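Long-range contact in 4-alpha-glucanotransferase (Corynebacterium glutamicum, PDB 5B68), which belongs to the amylomaltase family and carries a TIM-barrel domain after an N-terminal beta-sandwich domain: residues Lys171-Gln183 with Pro642-Val654. Residues are numbered along the deposited sequence; the frame is centred on the assembly and turned at random.
With SO4 (sulfate ion), chain H.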
loop_
_atom_site.group_PDB
_atom_site.type_symbol
_atom_site.label_atom_id
_atom_site.label_comp_id
_atom_site.label_asym_id
_atom_site.label_seq_id
_atom_site.Cartn_x
_atom_site.Cartn_y
_atom_site.Cartn_z
ATOM N N LYS A 171 21.255 -1.102 -8.438
ATOM C CA LYS A 171 21.013 -1.370 -9.838
ATOM C C LYS A 171 20.500 -0.164 -10.562
ATOM O O LYS A 171 21.086 0.237 -11.595
ATOM C CB LYS A 171 20.094 -2.570 -10.046
ATOM C CG LYS A 171 19.766 -2.822 -11.517
ATOM C CD LYS A 171 18.912 -4.063 -11.660
ATOM C CE LYS A 171 18.437 -4.268 -13.061
ATOM N NZ LYS A 171 19.506 -4.922 -13.824
ATOM N N TYR A 172 19.400 0.376 -10.088
ATOM C CA TYR A 172 18.817 1.553 -10.677
ATOM C C TYR A 172 19.515 2.890 -10.426
ATOM O O TYR A 172 19.399 3.779 -11.234
ATOM C CB TYR A 172 17.302 1.554 -10.532
ATOM C CG TYR A 172 16.747 0.308 -11.160
ATOM C CD1 TYR A 172 16.853 0.096 -12.523
ATOM C CD2 TYR A 172 16.190 -0.689 -10.391
ATOM C CE1 TYR A 172 16.382 -1.054 -13.106
ATOM C CE2 TYR A 172 15.718 -1.846 -10.962
ATOM C CZ TYR A 172 15.815 -2.029 -12.323
ATOM O OH TYR A 172 15.344 -3.178 -12.882
ATOM N N LEU A 173 20.254 3.003 -9.332
ATOM C CA LEU A 173 21.069 4.184 -9.113
ATOM C C LEU A 173 22.105 4.265 -10.211
ATOM O O LEU A 173 22.400 5.322 -10.727
ATOM C CB LEU A 173 21.787 4.103 -7.775
ATOM C CG LEU A 173 20.987 4.484 -6.539
ATOM C CD1 LEU A 173 21.780 4.159 -5.290
ATOM C CD2 LEU A 173 20.626 5.949 -6.557
ATOM N N ASP A 174 22.691 3.122 -10.505
ATOM C CA ASP A 174 23.661 2.959 -11.582
ATOM C C ASP A 174 23.095 3.041 -12.997
ATOM O O ASP A 174 23.765 3.494 -13.905
ATOM C CB ASP A 174 24.520 1.723 -11.365
ATOM C CG ASP A 174 25.399 1.835 -10.118
ATOM O OD1 ASP A 174 25.567 2.942 -9.591
ATOM O OD2 ASP A 174 25.920 0.813 -9.661
ATOM N N SER A 175 21.884 2.532 -13.170
ATOM C CA SER A 175 21.245 2.436 -14.469
ATOM C C SER A 175 19.817 2.992 -14.405
ATOM O O SER A 175 18.862 2.253 -14.378
ATOM C CB SER A 175 21.271 0.985 -14.959
ATOM O OG SER A 175 20.704 0.852 -16.232
ATOM N N PRO A 176 19.667 4.313 -14.375
ATOM C CA PRO A 176 18.336 4.892 -14.183
ATOM C C PRO A 176 17.373 4.575 -15.311
ATOM O O PRO A 176 17.741 4.591 -16.454
ATOM C CB PRO A 176 18.607 6.397 -14.107
ATOM C CG PRO A 176 20.008 6.487 -13.655
ATOM C CD PRO A 176 20.703 5.351 -14.330
ATOM N N ARG A 177 16.132 4.316 -14.952
ATOM C CA ARG A 177 15.112 3.901 -15.889
ATOM C C ARG A 177 13.850 4.730 -15.741
ATOM O O ARG A 177 13.682 5.454 -14.785
ATOM C CB ARG A 177 14.723 2.442 -15.697
ATOM C CG ARG A 177 15.872 1.481 -15.654
ATOM C CD ARG A 177 16.695 1.457 -16.927
ATOM N NE ARG A 177 17.818 0.574 -16.713
ATOM C CZ ARG A 177 17.771 -0.731 -16.875
ATOM N NH1 ARG A 177 16.669 -1.295 -17.312
ATOM N NH2 ARG A 177 18.827 -1.462 -16.611
ATOM N N SER A 178 12.971 4.592 -16.717
ATOM C CA SER A 178 11.654 5.244 -16.657
ATOM C C SER A 178 10.587 4.204 -16.646
ATOM O O SER A 178 10.819 3.062 -17.061
ATOM C CB SER A 178 11.395 6.184 -17.837
ATOM O OG SER A 178 11.218 5.451 -19.038
ATOM N N GLY A 179 9.395 4.630 -16.272
ATOM C CA GLY A 179 8.192 3.812 -16.359
ATOM C C GLY A 179 6.977 4.667 -16.502
ATOM O O GLY A 179 7.123 5.856 -16.697
ATOM N N VAL A 180 5.796 4.033 -16.462
ATOM C CA VAL A 180 4.545 4.641 -16.692
ATOM C C VAL A 180 3.644 4.246 -15.521
ATOM O O VAL A 180 3.712 3.096 -15.029
ATOM C CB VAL A 180 3.878 4.113 -18.003
ATOM C CG1 VAL A 180 2.444 4.625 -18.144
ATOM C CG2 VAL A 180 4.719 4.467 -19.262
ATOM N N MET A 181 2.846 5.178 -15.051
ATOM C CA MET A 181 1.769 4.882 -14.082
ATOM C C MET A 181 0.403 4.948 -14.732
ATOM O O MET A 181 0.078 5.913 -15.463
ATOM C CB MET A 181 1.781 5.834 -12.887
ATOM C CG MET A 181 0.670 5.592 -11.829
ATOM S SD MET A 181 -0.952 6.282 -12.186
ATOM C CE MET A 181 -0.667 7.941 -11.565
ATOM N N ALA A 182 -0.421 3.937 -14.482
ATOM C CA ALA A 182 -1.772 3.921 -14.994
ATOM C C ALA A 182 -2.753 3.503 -13.889
ATOM O O ALA A 182 -2.445 2.610 -13.097
ATOM C CB ALA A 182 -1.932 2.970 -16.139
ATOM N N GLN A 183 -3.904 4.169 -13.863
ATOM C CA GLN A 183 -5.029 3.718 -13.047
ATOM C C GLN A 183 -5.773 2.681 -13.861
ATOM O O GLN A 183 -6.634 2.990 -14.715
ATOM C CB GLN A 183 -5.906 4.888 -12.636
ATOM C CG GLN A 183 -5.168 5.896 -11.829
ATOM C CD GLN A 183 -4.877 5.424 -10.409
ATOM O OE1 GLN A 183 -5.818 5.190 -9.662
ATOM N NE2 GLN A 183 -3.608 5.324 -10.022
ATOM N N PRO A 642 18.997 13.064 -11.679
ATOM C CA PRO A 642 19.715 11.844 -11.318
ATOM C C PRO A 642 18.863 10.763 -10.639
ATOM O O PRO A 642 19.420 9.769 -10.206
ATOM C CB PRO A 642 20.739 12.310 -10.267
ATOM C CG PRO A 642 20.282 13.636 -9.838
ATOM C CD PRO A 642 19.384 14.221 -10.852
ATOM N N SER A 643 17.553 10.949 -10.558
ATOM C CA SER A 643 16.673 9.950 -9.968
ATOM C C SER A 643 16.797 8.572 -10.560
ATOM O O SER A 643 16.748 8.414 -11.781
ATOM C CB SER A 643 15.233 10.407 -10.095
ATOM O OG SER A 643 14.980 11.551 -9.269
ATOM N N ALA A 644 16.934 7.552 -9.691
ATOM C CA ALA A 644 17.013 6.165 -10.110
ATOM C C ALA A 644 15.830 5.774 -10.998
ATOM O O ALA A 644 16.008 5.074 -11.991
ATOM C CB ALA A 644 17.045 5.271 -8.909
ATOM N N LEU A 645 14.646 6.229 -10.656
ATOM C CA LEU A 645 13.489 5.932 -11.439
ATOM C C LEU A 645 12.640 7.167 -11.653
ATOM O O LEU A 645 12.450 7.985 -10.749
ATOM C CB LEU A 645 12.631 4.860 -10.781
ATOM C CG LEU A 645 13.270 3.495 -10.606
ATOM C CD1 LEU A 645 12.320 2.638 -9.733
ATOM C CD2 LEU A 645 13.556 2.770 -11.899
ATOM N N THR A 646 12.085 7.276 -12.862
ATOM C CA THR A 646 11.119 8.356 -13.202
ATOM C C THR A 646 9.842 7.733 -13.705
ATOM O O THR A 646 9.873 6.640 -14.215
ATOM C CB THR A 646 11.684 9.298 -14.277
ATOM O OG1 THR A 646 12.088 8.507 -15.382
ATOM C CG2 THR A 646 12.809 10.027 -13.741
ATOM N N CYS A 647 8.730 8.435 -13.615
ATOM C CA CYS A 647 7.463 7.861 -13.951
ATOM C C CYS A 647 6.677 8.868 -14.718
ATOM O O CYS A 647 6.586 10.027 -14.272
ATOM C CB CYS A 647 6.658 7.428 -12.691
ATOM S SG CYS A 647 5.239 6.406 -13.200
ATOM N N VAL A 648 6.226 8.440 -15.907
ATOM C CA VAL A 648 5.370 9.221 -16.789
ATOM C C VAL A 648 3.990 8.720 -16.468
ATOM O O VAL A 648 3.754 7.529 -16.549
ATOM C CB VAL A 648 5.673 8.926 -18.292
ATOM C CG1 VAL A 648 4.726 9.693 -19.221
ATOM C CG2 VAL A 648 7.122 9.146 -18.589
ATOM N N CYS A 649 3.100 9.613 -16.109
ATOM C CA CYS A 649 1.701 9.254 -15.973
ATOM C C CYS A 649 1.020 9.131 -17.329
ATOM O O CYS A 649 1.110 10.007 -18.182
ATOM C CB CYS A 649 0.960 10.212 -15.067
ATOM S SG CYS A 649 1.558 10.229 -13.320
ATOM N N LEU A 650 0.287 8.016 -17.504
ATOM C CA LEU A 650 -0.332 7.680 -18.739
ATOM C C LEU A 650 -1.275 8.803 -19.145
ATOM O O LEU A 650 -1.397 9.118 -20.348
ATOM C CB LEU A 650 -1.142 6.345 -18.642
ATOM C CG LEU A 650 -1.792 5.881 -19.944
ATOM C CD1 LEU A 650 -0.687 5.568 -20.966
ATOM C CD2 LEU A 650 -2.715 4.659 -19.707
ATOM N N VAL A 651 -1.949 9.382 -18.171
ATOM C CA VAL A 651 -2.870 10.498 -18.440
ATOM C C VAL A 651 -2.168 11.626 -19.197
ATOM O O VAL A 651 -2.811 12.298 -20.009
ATOM C CB VAL A 651 -3.497 11.104 -17.137
ATOM C CG1 VAL A 651 -4.515 10.141 -16.552
ATOM C CG2 VAL A 651 -2.487 11.506 -16.087
ATOM N N ASP A 652 -0.919 11.872 -18.853
ATOM C CA ASP A 652 -0.143 12.964 -19.477
ATOM C C ASP A 652 0.302 12.618 -20.897
ATOM O O ASP A 652 0.631 13.532 -21.656
ATOM C CB ASP A 652 1.103 13.314 -18.634
ATOM C CG ASP A 652 0.756 14.105 -17.406
ATOM O OD1 ASP A 652 -0.429 14.463 -17.293
ATOM O OD2 ASP A 652 1.645 14.405 -16.606
ATOM N N MET A 653 0.281 11.338 -21.269
ATOM C CA MET A 653 0.640 10.903 -22.600
ATOM C C MET A 653 -0.507 11.105 -23.591
ATOM O O MET A 653 -0.277 11.078 -24.802
ATOM C CB MET A 653 1.160 9.444 -22.602
ATOM C CG MET A 653 2.266 9.208 -21.642
ATOM S SD MET A 653 2.904 7.530 -21.670
ATOM C CE MET A 653 4.314 7.654 -22.800
ATOM N N VAL A 654 -1.745 11.304 -23.113
ATOM C CA VAL A 654 -2.872 11.417 -24.015
ATOM C C VAL A 654 -3.611 12.764 -23.905
ATOM O O VAL A 654 -4.599 12.959 -24.591
ATOM C CB VAL A 654 -3.874 10.256 -23.800
ATOM C CG1 VAL A 654 -3.191 8.935 -23.981
ATOM C CG2 VAL A 654 -4.458 10.335 -22.410
HETATM S S SO4 H . 18.159 -5.161 -17.524
HETATM O O1 SO4 H . 19.544 -5.610 -17.810
HETATM O O2 SO4 H . 17.220 -6.298 -17.274
HETATM O O3 SO4 H . 18.225 -4.301 -16.326
HETATM O O4 SO4 H . 17.668 -4.399 -18.696
HETATM O O HOH W 1 21.366 8.073 -10.124
HETATM O O HOH W 2 -2.015 7.859 -15.322
#
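Met181 and Cys649 pair near the C-terminal ends of two neighbouring parallel strands, 177-182 and 645-649, the first and last strands of the TIM barrel; the pairing of these two strands closes the barrel. Six backbone hydrogen bonds run from Arg177 N-Ala644 O to Leu650 N-Met181 O, the donor N-H coming in turn from the 177-182 and 645-650 sides; the Val648 N to Gly179 O bond, at 2.8 Å, is almost straight (175°).

Packing is tight on the face that carries Met181, Cys647 and Cys649. Met181 leaves the strand with CG opposite the backbone N (chi1 180°), then bends at chi2 and chi3, which brings CE to 3.6 Å from Cys649 SG, while its CB lies 3.5 Å from Cys647 SG. On the other face, Val180 CG1 meets Leu650 CB obliquely at 4.0 Å; Val208 of helix 198-209 also packs on Val180.

Toward the other end, where helix 167-174 leads into the strand, Leu173, Pro176 and the end of Arg177 are looser and partly open to solvent, though Ala644 CB is still tucked against Tyr172 O (3.6 Å). Leu173 CD2 reaches Ala644 CB at 4.3 Å, and a water bridges Leu173 O and Pro642 O. Arg177 turns its guanidinium away from Leu645, and the edge atom Tyr172 CE1 sits over one face. Ser175 OG takes two in-plane bonds from NE and NH2, and Asp214 forms a salt bridge with NH1. A sulfate, probably from the crystallisation liquor, sits at the guanidinium edge, its O3 shared by Arg177 NH2 and Lys171 NZ, each 2.9 Å away.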